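Local coordinates for protein N-acetylgalactosaminyltransferase 7 (Homo sapiens, PDB 6IWR) that belongs to the polypeptide GalNAc-transferase family and joins a GT-A-type glycosyltransferase domain to a ricin-type beta-trefoil lectin domain, at residues 145-150 against 233-238; 180-185 against 206-211; 497-502 against 568-573; 533-538 against 573-578. One frame throughout, in Å; residues are numbered along the deposited sequence.

Contacts 1 and 2 lie in the GT-A-type domain, contacts 3 and 4 in the beta-trefoil, with the two pairs on opposite sides of the chain's centre. Contacts 1 and 2 are about 13 Å apart between centres and share one sheet: strand 149-155 separates 179-186 from 236-240, and the sequence of contact 2 falls wholly between the two segments of contact 1. S150 and E181 link them. Contacts 3 and 4 are about 10 Å apart between centres, share H573 and interleave along the chain. About 60 Å separates the centres of contacts 1 and 3, in keeping with their places in two different domains, each tied together by contacts between distant segments.

Contact 1: residues 145-150 against 233-238; sequences NLLTSS and LGQVLI
T148 N lies in the carbonyl plane of the flat Q235 amide, on a lone pair of Q235 OE1, to which it donates over 2.7 Å. L147 crosses the Q235 side chain at about a right angle, and its CD1 methyl comes 3.4 Å from the same OE1. The Q235 chain is extended beyond CG (chi2 170°), which carries the amide back to T148 N, beside L147. A long, flat, polar residue therefore suits a place where a loop N-H must be met before the strands begin to pair. T148 returns the grip, for its OG1 accepts Q235 N at 3.0 Å while T148 O takes V236 N at 2.8 Å. G234 has no side chain, and its CA can lie 4.1 Å from S149 CA. Regular parallel pairing then follows, with S150 N bonded to V236 O at 2.9 Å and I238 N to S150 O at 2.9 Å. S150 OG also accepts a weak bond from G234 N, its stronger partner being E181. V236 CG1 packs against L147 CB at 3.5 Å, apolar against apolar. Strand 149-155 is thus held between strands 179-186 and 236-240; helix 251-260 lies against L147, S149 and I238 through V255, Y251 and L254, while helix 336-342 packs on L237.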
loop_
_atom_site.group_PDB
_atom_site.type_symbol
_atom_site.label_atom_id
_atom_site.label_comp_id
_atom_site.label_asym_id
_atom_site.label_seq_id
_atom_site.Cartn_x
_atom_site.Cartn_y
_atom_site.Cartn_z
ATOM N N ASN A 145 19.513 41.285 21.085
ATOM C CA ASN A 145 19.184 41.299 22.471
ATOM C C ASN A 145 18.426 40.011 22.807
ATOM O O ASN A 145 17.752 39.917 23.810
ATOM C CB ASN A 145 18.313 42.522 22.642
ATOM C CG ASN A 145 18.044 42.847 24.051
ATOM O OD1 ASN A 145 18.848 42.588 24.913
ATOM N ND2 ASN A 145 16.913 43.433 24.299
ATOM N N LEU A 146 18.536 39.032 21.923
ATOM C CA LEU A 146 17.790 37.796 21.954
ATOM C C LEU A 146 18.120 36.864 23.093
ATOM O O LEU A 146 19.190 36.919 23.659
ATOM C CB LEU A 146 18.032 37.046 20.658
ATOM C CG LEU A 146 17.807 37.785 19.352
ATOM C CD1 LEU A 146 18.749 37.271 18.282
ATOM C CD2 LEU A 146 16.365 37.630 18.926
ATOM N N LEU A 147 17.164 36.019 23.435
ATOM C CA LEU A 147 17.350 34.970 24.418
ATOM C C LEU A 147 18.302 33.910 23.902
ATOM O O LEU A 147 18.364 33.658 22.721
ATOM C CB LEU A 147 16.020 34.293 24.704
ATOM C CG LEU A 147 15.022 34.716 25.776
ATOM C CD1 LEU A 147 15.459 35.905 26.587
ATOM C CD2 LEU A 147 13.652 34.953 25.188
ATOM N N THR A 148 19.039 33.275 24.795
ATOM C CA THR A 148 19.834 32.107 24.431
ATOM C C THR A 148 18.941 30.864 24.299
ATOM O O THR A 148 17.781 30.863 24.706
ATOM C CB THR A 148 20.907 31.859 25.476
ATOM O OG1 THR A 148 20.276 31.528 26.723
ATOM C CG2 THR A 148 21.772 33.108 25.659
ATOM N N SER A 149 19.483 29.779 23.741
ATOM C CA SER A 149 18.667 28.581 23.566
ATOM C C SER A 149 19.445 27.298 23.818
ATOM O O SER A 149 20.629 27.178 23.468
ATOM C CB SER A 149 18.051 28.513 22.150
ATOM O OG SER A 149 17.139 29.577 21.947
ATOM N N SER A 150 18.754 26.325 24.401
ATOM C CA SER A 150 19.179 24.931 24.348
ATOM C C SER A 150 18.408 24.261 23.214
ATOM O O SER A 150 17.172 24.252 23.241
ATOM C CB SER A 150 18.900 24.240 25.685
ATOM O OG SER A 150 19.601 24.868 26.761
ATOM N N LEU A 233 20.625 25.048 30.448
ATOM C CA LEU A 233 21.439 26.245 30.239
ATOM C C LEU A 233 20.729 27.345 29.452
ATOM O O LEU A 233 21.012 28.528 29.656
ATOM C CB LEU A 233 22.702 25.869 29.499
ATOM C CG LEU A 233 23.902 25.333 30.241
ATOM C CD1 LEU A 233 23.519 24.748 31.574
ATOM C CD2 LEU A 233 24.572 24.310 29.357
ATOM N N GLY A 234 19.875 27.004 28.500
ATOM C CA GLY A 234 19.351 28.014 27.617
ATOM C C GLY A 234 18.105 28.700 28.155
ATOM O O GLY A 234 17.318 28.195 28.952
ATOM N N GLN A 235 17.898 29.917 27.704
ATOM C CA GLN A 235 16.672 30.573 28.096
ATOM C C GLN A 235 15.465 30.017 27.348
ATOM O O GLN A 235 14.388 29.893 27.944
ATOM C CB GLN A 235 16.814 32.076 27.887
ATOM C CG GLN A 235 17.934 32.681 28.720
ATOM C CD GLN A 235 18.234 34.114 28.345
ATOM O OE1 GLN A 235 18.433 34.421 27.164
ATOM N NE2 GLN A 235 18.258 35.008 29.346
ATOM N N VAL A 236 15.598 29.658 26.064
ATOM C CA VAL A 236 14.479 29.017 25.386
ATOM C C VAL A 236 14.900 27.627 24.948
ATOM O O VAL A 236 16.069 27.379 24.642
ATOM C CB VAL A 236 13.915 29.832 24.193
ATOM C CG1 VAL A 236 14.298 31.302 24.285
ATOM C CG2 VAL A 236 14.243 29.211 22.849
ATOM N N LEU A 237 13.935 26.702 24.976
ATOM C CA LEU A 237 14.100 25.373 24.402
ATOM C C LEU A 237 13.724 25.401 22.927
ATOM O O LEU A 237 12.687 25.955 22.562
ATOM C CB LEU A 237 13.231 24.360 25.137
ATOM C CG LEU A 237 13.542 24.169 26.624
ATOM C CD1 LEU A 237 12.396 23.445 27.304
ATOM C CD2 LEU A 237 14.869 23.378 26.760
ATOM N N ILE A 238 14.579 24.844 22.075
ATOM C CA ILE A 238 14.250 24.661 20.668
ATOM C C ILE A 238 14.301 23.168 20.413
ATOM O O ILE A 238 15.381 22.568 20.459
ATOM C CB ILE A 238 15.202 25.403 19.721
ATOM C CG1 ILE A 238 15.333 26.882 20.103
ATOM C CG2 ILE A 238 14.698 25.256 18.251
ATOM C CD1 ILE A 238 16.092 27.712 19.083
HETATM O O HOH W 1 22.798 30.603 28.603
#

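Contact 2: residues 180-185 against 206-211; sequences AEIVLI and NGLVKV
E181 and K210 meet because each turns its CG between its own backbone N and carbonyl carbon (chi1 68° and 40°), and because the lysine chain, after leaving the sheet on the face of V183, bends at chi3 (74°) and again at chi4. The contact joins the two strands of a beta-alpha-beta crossover, strand 179-186, helix 197-201 and strand 209-213, part of the Rossmann-like parallel sheet of a GT-A-type fold. The two side chains cross at about a right angle, and K210 NZ forms a salt bridge to E181 OE1 over 3.0 Å; E181 OE1 receives it on its anti lone pair, the one directed away from OE2. That other oxygen, OE2, is held by S150 OG and L233 N, which should fix the rotation of the carboxylate and leave OE1 for the lysine. Aliphatic carbons of K210 serve as well: its CG touches V183 CG2 at 4.0 Å, so a residue with a greasy stem and a charged end suits this strand edge. The backbones pair in parallel register, with I182 N bonded to L208 O at 2.9 Å, K210 N to I182 O at 2.9 Å and L184 N to K210 O at 2.7 Å. On the face carrying I182, V209, L184 and V211, branched apolar side chains fit together, and I182 and L184 also pack on helix 160-173. I182 and V209 lie side by side and point the same way, I182 CB 4.1 Å from V209 CG2, while L184 CD1 reaches V209 CG1 at 4.1 Å. At the start of the pairing, the L208 CD2 methyl rests 3.6 Å from A180 O.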
loop_
_atom_site.group_PDB
_atom_site.type_symbol
_atom_site.label_atom_id
_atom_site.label_comp_id
_atom_site.label_asym_id
_atom_site.label_seq_id
_atom_site.Cartn_x
_atom_site.Cartn_y
_atom_site.Cartn_z
ATOM N N ALA A 180 23.413 27.894 23.699
ATOM C CA ALA A 180 23.912 27.576 25.030
ATOM C C ALA A 180 24.437 26.148 25.144
ATOM O O ALA A 180 25.329 25.891 25.965
ATOM C CB ALA A 180 22.807 27.808 26.060
ATOM N N GLU A 181 23.897 25.215 24.353
ATOM C CA GLU A 181 24.185 23.784 24.432
ATOM C C GLU A 181 23.275 23.074 23.438
ATOM O O GLU A 181 22.189 23.562 23.112
ATOM C CB GLU A 181 23.951 23.224 25.850
ATOM C CG GLU A 181 22.474 23.219 26.241
ATOM C CD GLU A 181 22.183 22.681 27.638
ATOM O OE1 GLU A 181 23.062 21.978 28.203
ATOM O OE2 GLU A 181 21.066 22.967 28.163
ATOM N N ILE A 182 23.720 21.917 22.962
ATOM C CA ILE A 182 22.899 21.031 22.157
ATOM C C ILE A 182 22.773 19.741 22.948
ATOM O O ILE A 182 23.762 19.023 23.142
ATOM C CB ILE A 182 23.492 20.772 20.765
ATOM C CG1 ILE A 182 23.587 22.086 19.959
ATOM C CG2 ILE A 182 22.639 19.725 20.045
ATOM C CD1 ILE A 182 24.321 21.963 18.601
ATOM N N VAL A 183 21.568 19.454 23.422
ATOM C CA VAL A 183 21.304 18.294 24.267
ATOM C C VAL A 183 20.667 17.209 23.408
ATOM O O VAL A 183 19.534 17.368 22.937
ATOM C CB VAL A 183 20.390 18.669 25.443
ATOM C CG1 VAL A 183 19.873 17.405 26.148
ATOM C CG2 VAL A 183 21.116 19.576 26.407
ATOM N N LEU A 184 21.387 16.113 23.186
ATOM C CA LEU A 184 20.805 14.963 22.506
ATOM C C LEU A 184 20.219 14.048 23.567
ATOM O O LEU A 184 20.867 13.784 24.586
ATOM C CB LEU A 184 21.838 14.216 21.660
ATOM C CG LEU A 184 22.794 15.009 20.762
ATOM C CD1 LEU A 184 23.855 14.069 20.194
ATOM C CD2 LEU A 184 22.091 15.791 19.627
ATOM N N ILE A 185 18.982 13.610 23.356
ATOM C CA ILE A 185 18.298 12.696 24.263
ATOM C C ILE A 185 18.157 11.359 23.554
ATOM O O ILE A 185 17.358 11.211 22.618
ATOM C CB ILE A 185 16.923 13.216 24.702
ATOM C CG1 ILE A 185 17.044 14.558 25.403
ATOM C CG2 ILE A 185 16.276 12.198 25.633
ATOM C CD1 ILE A 185 17.605 14.460 26.776
ATOM N N ASN A 206 33.772 20.221 22.399
ATOM C CA ASN A 206 34.290 20.737 23.662
ATOM C C ASN A 206 33.220 20.857 24.721
ATOM O O ASN A 206 33.319 21.708 25.603
ATOM C CB ASN A 206 34.965 22.088 23.476
ATOM C CG ASN A 206 36.203 21.985 22.635
ATOM O OD1 ASN A 206 36.539 22.896 21.885
ATOM N ND2 ASN A 206 36.879 20.849 22.731
ATOM N N GLY A 207 32.204 20.003 24.680
ATOM C CA GLY A 207 31.169 20.073 25.692
ATOM C C GLY A 207 29.957 20.880 25.303
ATOM O O GLY A 207 28.966 20.861 26.030
ATOM N N LEU A 208 29.995 21.582 24.170
ATOM C CA LEU A 208 28.807 22.283 23.699
ATOM C C LEU A 208 27.657 21.310 23.471
ATOM O O LEU A 208 26.494 21.638 23.746
ATOM C CB LEU A 208 29.139 23.041 22.409
ATOM C CG LEU A 208 28.382 24.343 22.098
ATOM C CD1 LEU A 208 27.506 24.108 20.889
ATOM C CD2 LEU A 208 27.572 24.865 23.287
ATOM N N VAL A 209 27.968 20.116 22.954
ATOM C CA VAL A 209 26.998 19.080 22.635
ATOM C C VAL A 209 27.110 17.992 23.687
ATOM O O VAL A 209 28.210 17.604 24.080
ATOM C CB VAL A 209 27.248 18.504 21.231
ATOM C CG1 VAL A 209 26.159 17.455 20.839
ATOM C CG2 VAL A 209 27.386 19.634 20.213
ATOM N N LYS A 210 25.978 17.513 24.157
ATOM C CA LYS A 210 25.979 16.516 25.206
ATOM C C LYS A 210 24.834 15.553 24.923
ATOM O O LYS A 210 23.868 15.897 24.230
ATOM C CB LYS A 210 25.874 17.180 26.605
ATOM C CG LYS A 210 24.907 18.378 26.689
ATOM C CD LYS A 210 25.035 19.210 27.973
ATOM C CE LYS A 210 26.306 20.094 27.986
ATOM N NZ LYS A 210 26.034 21.538 27.738
ATOM N N VAL A 211 24.979 14.322 25.406
ATOM C CA VAL A 211 23.971 13.291 25.221
ATOM C C VAL A 211 23.589 12.774 26.590
ATOM O O VAL A 211 24.445 12.628 27.460
ATOM C CB VAL A 211 24.470 12.137 24.326
ATOM C CG1 VAL A 211 25.669 11.442 24.961
ATOM C CG2 VAL A 211 23.342 11.160 24.067
#

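Contact 3: residues 497-502 against 568-573; sequences VELGPC and RSEVLH
L499 spreads its isobutyl group over the turn 568-573, its CD2 methyl lying 3.5 Å from E570 CA and its CD1 4.2 Å from R568 CD, where the side chains of L499 and R568 cross obliquely. The branch gets there because CG stands anti to the backbone N (chi1 -162°). Leucine suits this place: two methyls reach two residues of the turn, while its CB packs 3.6 Å from H573 C. The backbones meet once, through a weak bond of 3.3 Å from L499 N to H573 O. The turn holds its own shape. R568 NE donates to E570 OE2 at 2.9 Å as part of a salt bridge; the oxygen lies in the guanidinium plane, although the arginine comes from above the carboxylate plane. H573 ND1 bonds to E570 O over 2.7 Å, with that oxygen in the plane of the imidazole ring. The other ring nitrogen, NE2, bonds to E279 of the second subunit, and these two partners would probably favour a protonated ring. R568 is steadied further by K588 O and by a cation-pi contact with W589, while Y484 meets the H573 ring. The strand 498-501 pairs with 484-487, and the turn links strands 565-568 and 575-578. The contact thus joins two beta-hairpins of the ricin-type beta-trefoil, a fold built of such hairpins.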
loop_
_atom_site.group_PDB
_atom_site.type_symbol
_atom_site.label_atom_id
_atom_site.label_comp_id
_atom_site.label_asym_id
_atom_site.label_seq_id
_atom_site.Cartn_x
_atom_site.Cartn_y
_atom_site.Cartn_z
ATOM N N VAL A 497 -16.444 -3.071 -0.935
ATOM C CA VAL A 497 -16.527 -3.651 0.393
ATOM C C VAL A 497 -16.977 -5.095 0.257
ATOM O O VAL A 497 -17.733 -5.431 -0.655
ATOM C CB VAL A 497 -17.489 -2.797 1.244
ATOM C CG1 VAL A 497 -18.765 -3.535 1.602
ATOM C CG2 VAL A 497 -16.789 -2.214 2.445
ATOM N N GLU A 498 -16.486 -5.965 1.138
ATOM C CA GLU A 498 -16.783 -7.394 1.073
ATOM C C GLU A 498 -17.338 -7.891 2.402
ATOM O O GLU A 498 -17.493 -7.139 3.376
ATOM C CB GLU A 498 -15.534 -8.191 0.700
ATOM C CG GLU A 498 -14.657 -7.477 -0.301
ATOM C CD GLU A 498 -13.400 -8.255 -0.640
ATOM O OE1 GLU A 498 -13.314 -9.435 -0.238
ATOM O OE2 GLU A 498 -12.501 -7.685 -1.305
ATOM N N LEU A 499 -17.638 -9.184 2.427
ATOM C CA LEU A 499 -18.065 -9.873 3.635
ATOM C C LEU A 499 -16.905 -10.704 4.165
ATOM O O LEU A 499 -16.188 -11.346 3.397
ATOM C CB LEU A 499 -19.273 -10.772 3.355
ATOM C CG LEU A 499 -20.117 -11.241 4.543
ATOM C CD1 LEU A 499 -21.001 -10.105 4.991
ATOM C CD2 LEU A 499 -20.945 -12.497 4.217
ATOM N N GLY A 500 -16.705 -10.682 5.475
ATOM C CA GLY A 500 -15.719 -11.553 6.070
ATOM C C GLY A 500 -16.160 -12.039 7.430
ATOM O O GLY A 500 -17.140 -11.552 7.997
ATOM N N PRO A 501 -15.445 -13.013 7.981
ATOM C CA PRO A 501 -15.783 -13.495 9.323
ATOM C C PRO A 501 -15.570 -12.397 10.355
ATOM O O PRO A 501 -14.562 -11.687 10.329
ATOM C CB PRO A 501 -14.834 -14.683 9.537
ATOM C CG PRO A 501 -13.910 -14.694 8.394
ATOM C CD PRO A 501 -14.450 -13.856 7.305
ATOM N N CYS A 502 -16.553 -12.240 11.239
ATOM C CA CYS A 502 -16.480 -11.239 12.297
ATOM C C CYS A 502 -15.355 -11.577 13.258
ATOM O O CYS A 502 -15.137 -12.744 13.606
ATOM C CB CYS A 502 -17.795 -11.167 13.068
ATOM S SG CYS A 502 -19.241 -10.626 12.105
ATOM N N ARG A 568 -26.376 -9.735 1.145
ATOM C CA ARG A 568 -25.113 -10.457 1.201
ATOM C C ARG A 568 -25.242 -11.869 0.648
ATOM O O ARG A 568 -26.328 -12.402 0.608
ATOM C CB ARG A 568 -24.593 -10.501 2.637
ATOM C CG ARG A 568 -25.204 -11.589 3.485
ATOM C CD ARG A 568 -24.972 -11.334 4.946
ATOM N NE ARG A 568 -25.831 -12.170 5.750
ATOM C CZ ARG A 568 -26.835 -11.716 6.474
ATOM N NH1 ARG A 568 -27.104 -10.434 6.495
ATOM N NH2 ARG A 568 -27.569 -12.548 7.175
ATOM N N SER A 569 -24.138 -12.472 0.220
ATOM C CA SER A 569 -24.155 -13.879 -0.156
ATOM C C SER A 569 -23.676 -14.882 0.887
ATOM O O SER A 569 -24.232 -15.954 1.000
ATOM C CB SER A 569 -23.401 -14.120 -1.446
ATOM O OG SER A 569 -23.439 -15.489 -1.763
ATOM N N GLU A 570 -22.668 -14.537 1.659
ATOM C CA GLU A 570 -22.081 -15.461 2.633
ATOM C C GLU A 570 -21.194 -16.530 2.037
ATOM O O GLU A 570 -20.030 -16.625 2.371
ATOM C CB GLU A 570 -23.152 -16.163 3.469
ATOM C CG GLU A 570 -24.300 -15.290 3.932
ATOM C CD GLU A 570 -24.737 -15.601 5.346
ATOM O OE1 GLU A 570 -24.059 -16.405 6.004
ATOM O OE2 GLU A 570 -25.745 -15.043 5.806
ATOM N N VAL A 571 -21.746 -17.347 1.165
ATOM C CA VAL A 571 -20.969 -18.389 0.528
ATOM C C VAL A 571 -19.886 -17.785 -0.345
ATOM O O VAL A 571 -18.778 -18.281 -0.414
ATOM C CB VAL A 571 -21.865 -19.323 -0.278
ATOM C CG1 VAL A 571 -22.772 -18.518 -1.182
ATOM C CG2 VAL A 571 -21.030 -20.296 -1.079
ATOM N N LEU A 572 -20.248 -16.707 -1.009
ATOM C CA LEU A 572 -19.400 -15.916 -1.872
ATOM C C LEU A 572 -18.674 -14.746 -1.217
ATOM O O LEU A 572 -17.856 -14.122 -1.868
ATOM C CB LEU A 572 -20.190 -15.410 -3.074
ATOM C CG LEU A 572 -20.641 -16.432 -4.112
ATOM C CD1 LEU A 572 -21.507 -15.763 -5.154
ATOM C CD2 LEU A 572 -19.451 -17.091 -4.773
ATOM N N HIS A 573 -18.954 -14.453 0.051
ATOM C CA HIS A 573 -18.342 -13.313 0.759
ATOM C C HIS A 573 -18.530 -11.978 0.035
ATOM O O HIS A 573 -17.608 -11.210 -0.161
ATOM C CB HIS A 573 -16.869 -13.557 1.047
ATOM C CG HIS A 573 -16.609 -14.615 2.070
ATOM N ND1 HIS A 573 -17.534 -15.574 2.408
ATOM C CD2 HIS A 573 -15.516 -14.875 2.817
ATOM C CE1 HIS A 573 -17.024 -16.373 3.320
ATOM N NE2 HIS A 573 -15.801 -15.966 3.589
#

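Contact 4: residues 533-538 against 573-578; sequences SKVMIT and HQVFIS
Within the beta-trefoil lectin domain, strand 534-539, which pairs with 524-529, meets the hairpin strand 575-578 through S533, V535, V575 and I577. One backbone bond joins them: I577 N donates to S533 O over 2.9 Å, with an N-H...O angle of 157° and in the carbonyl plane. The strands diverge at once, their axes making an angle of 125°, so side chains carry the rest. V535 sets CG1 anti to its backbone N (chi1 179°), which leaves CG2 to do the touching. That methyl meets V575 CG1 at 4.1 Å and I577 CG2 at 4.2 Å, the side chains of V535 and I577 crossing at about a right angle. Compact beta-branched residues suit this buried spot, where alternate residues of 575-578 offer methyls to a single valine. S533, partly exposed, brings its CB to 3.3 Å from I577 O, and K534 directs its CB away from the hairpin, as befits a charged residue in an exposed position. Around the methyl cluster, L526 of strand 524-529 packs on V535, L566 of strand 565-568 touches V535, V575 and I577, and V497 adjoins V575.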
loop_
_atom_site.group_PDB
_atom_site.type_symbol
_atom_site.label_atom_id
_atom_site.label_comp_id
_atom_site.label_asym_id
_atom_site.label_seq_id
_atom_site.Cartn_x
_atom_site.Cartn_y
_atom_site.Cartn_z
ATOM N N SER A 533 -24.399 -3.577 -8.584
ATOM C CA SER A 533 -25.123 -3.510 -7.328
ATOM C C SER A 533 -24.175 -3.635 -6.155
ATOM O O SER A 533 -24.615 -3.910 -5.031
ATOM C CB SER A 533 -26.171 -4.620 -7.272
ATOM O OG SER A 533 -27.357 -4.229 -7.952
ATOM N N LYS A 534 -22.874 -3.507 -6.418
ATOM C CA LYS A 534 -21.854 -3.566 -5.389
ATOM C C LYS A 534 -21.838 -2.273 -4.592
ATOM O O LYS A 534 -22.224 -1.200 -5.073
ATOM C CB LYS A 534 -20.472 -3.793 -5.984
ATOM C CG LYS A 534 -20.274 -5.104 -6.663
ATOM C CD LYS A 534 -19.318 -4.917 -7.835
ATOM C CE LYS A 534 -18.111 -5.830 -7.769
ATOM N NZ LYS A 534 -17.903 -6.511 -9.082
ATOM N N VAL A 535 -21.379 -2.401 -3.353
ATOM C CA VAL A 535 -21.195 -1.287 -2.444
ATOM C C VAL A 535 -19.727 -0.920 -2.449
ATOM O O VAL A 535 -18.857 -1.758 -2.183
ATOM C CB VAL A 535 -21.670 -1.651 -1.035
ATOM C CG1 VAL A 535 -21.452 -0.497 -0.084
ATOM C CG2 VAL A 535 -23.108 -2.047 -1.110
ATOM N N MET A 536 -19.460 0.335 -2.738
ATOM C CA MET A 536 -18.131 0.866 -2.921
ATOM C C MET A 536 -17.808 1.789 -1.751
ATOM O O MET A 536 -18.707 2.279 -1.066
ATOM C CB MET A 536 -18.096 1.598 -4.263
ATOM C CG MET A 536 -16.773 2.158 -4.739
ATOM S SD MET A 536 -17.105 3.168 -6.200
ATOM C CE MET A 536 -18.582 4.023 -5.651
ATOM N N ILE A 537 -16.514 1.996 -1.514
ATOM C CA ILE A 537 -15.993 2.896 -0.486
ATOM C C ILE A 537 -15.248 4.025 -1.191
ATOM O O ILE A 537 -14.358 3.756 -2.007
ATOM C CB ILE A 537 -15.039 2.157 0.463
ATOM C CG1 ILE A 537 -15.710 1.756 1.742
ATOM C CG2 ILE A 537 -13.937 3.074 0.930
ATOM C CD1 ILE A 537 -14.751 1.911 2.905
ATOM N N THR A 538 -15.586 5.282 -0.886
ATOM C CA THR A 538 -14.865 6.400 -1.494
ATOM C C THR A 538 -14.717 7.533 -0.511
ATOM O O THR A 538 -15.293 7.521 0.577
ATOM C CB THR A 538 -15.553 7.010 -2.720
ATOM O OG1 THR A 538 -16.704 6.241 -3.085
ATOM C CG2 THR A 538 -14.582 7.096 -3.876
ATOM N N HIS A 573 -18.954 -14.453 0.051
ATOM C CA HIS A 573 -18.342 -13.313 0.759
ATOM C C HIS A 573 -18.530 -11.978 0.035
ATOM O O HIS A 573 -17.608 -11.210 -0.161
ATOM C CB HIS A 573 -16.869 -13.557 1.047
ATOM C CG HIS A 573 -16.609 -14.615 2.070
ATOM N ND1 HIS A 573 -17.534 -15.574 2.408
ATOM C CD2 HIS A 573 -15.516 -14.875 2.817
ATOM C CE1 HIS A 573 -17.024 -16.373 3.320
ATOM N NE2 HIS A 573 -15.801 -15.966 3.589
ATOM N N GLN A 574 -19.761 -11.741 -0.359
ATOM C CA GLN A 574 -20.196 -10.690 -1.263
ATOM C C GLN A 574 -21.226 -9.798 -0.594
ATOM O O GLN A 574 -22.156 -10.283 0.055
ATOM C CB GLN A 574 -20.802 -11.281 -2.523
ATOM C CG GLN A 574 -20.431 -10.562 -3.790
ATOM C CD GLN A 574 -20.260 -11.516 -4.947
ATOM O OE1 GLN A 574 -21.190 -12.239 -5.298
ATOM N NE2 GLN A 574 -19.054 -11.549 -5.527
ATOM N N VAL A 575 -21.049 -8.495 -0.756
ATOM C CA VAL A 575 -21.974 -7.501 -0.229
ATOM C C VAL A 575 -22.547 -6.720 -1.402
ATOM O O VAL A 575 -21.795 -6.123 -2.184
ATOM C CB VAL A 575 -21.288 -6.553 0.765
ATOM C CG1 VAL A 575 -22.209 -5.384 1.070
ATOM C CG2 VAL A 575 -20.889 -7.292 2.029
ATOM N N PHE A 576 -23.864 -6.697 -1.521
ATOM C CA PHE A 576 -24.473 -5.944 -2.612
ATOM C C PHE A 576 -25.806 -5.401 -2.120
ATOM O O PHE A 576 -26.200 -5.635 -0.975
ATOM C CB PHE A 576 -24.625 -6.823 -3.857
ATOM C CG PHE A 576 -25.311 -8.120 -3.581
ATOM C CD1 PHE A 576 -26.704 -8.190 -3.582
ATOM C CD2 PHE A 576 -24.584 -9.269 -3.287
ATOM C CE1 PHE A 576 -27.369 -9.381 -3.312
ATOM C CE2 PHE A 576 -25.252 -10.477 -3.010
ATOM C CZ PHE A 576 -26.646 -10.523 -3.026
ATOM N N ILE A 577 -26.498 -4.658 -2.987
ATOM C CA ILE A 577 -27.872 -4.224 -2.733
ATOM C C ILE A 577 -28.787 -4.860 -3.774
ATOM O O ILE A 577 -28.475 -4.870 -4.966
ATOM C CB ILE A 577 -28.031 -2.689 -2.744
ATOM C CG1 ILE A 577 -27.590 -2.098 -4.078
ATOM C CG2 ILE A 577 -27.271 -2.041 -1.623
ATOM C CD1 ILE A 577 -27.909 -0.629 -4.200
ATOM N N SER A 578 -29.914 -5.391 -3.321
ATOM C CA SER A 578 -30.893 -6.014 -4.197
ATOM C C SER A 578 -32.284 -5.575 -3.749
ATOM O O SER A 578 -32.429 -4.888 -2.739
ATOM C CB SER A 578 -30.747 -7.528 -4.171
ATOM O OG SER A 578 -30.662 -7.948 -2.835
#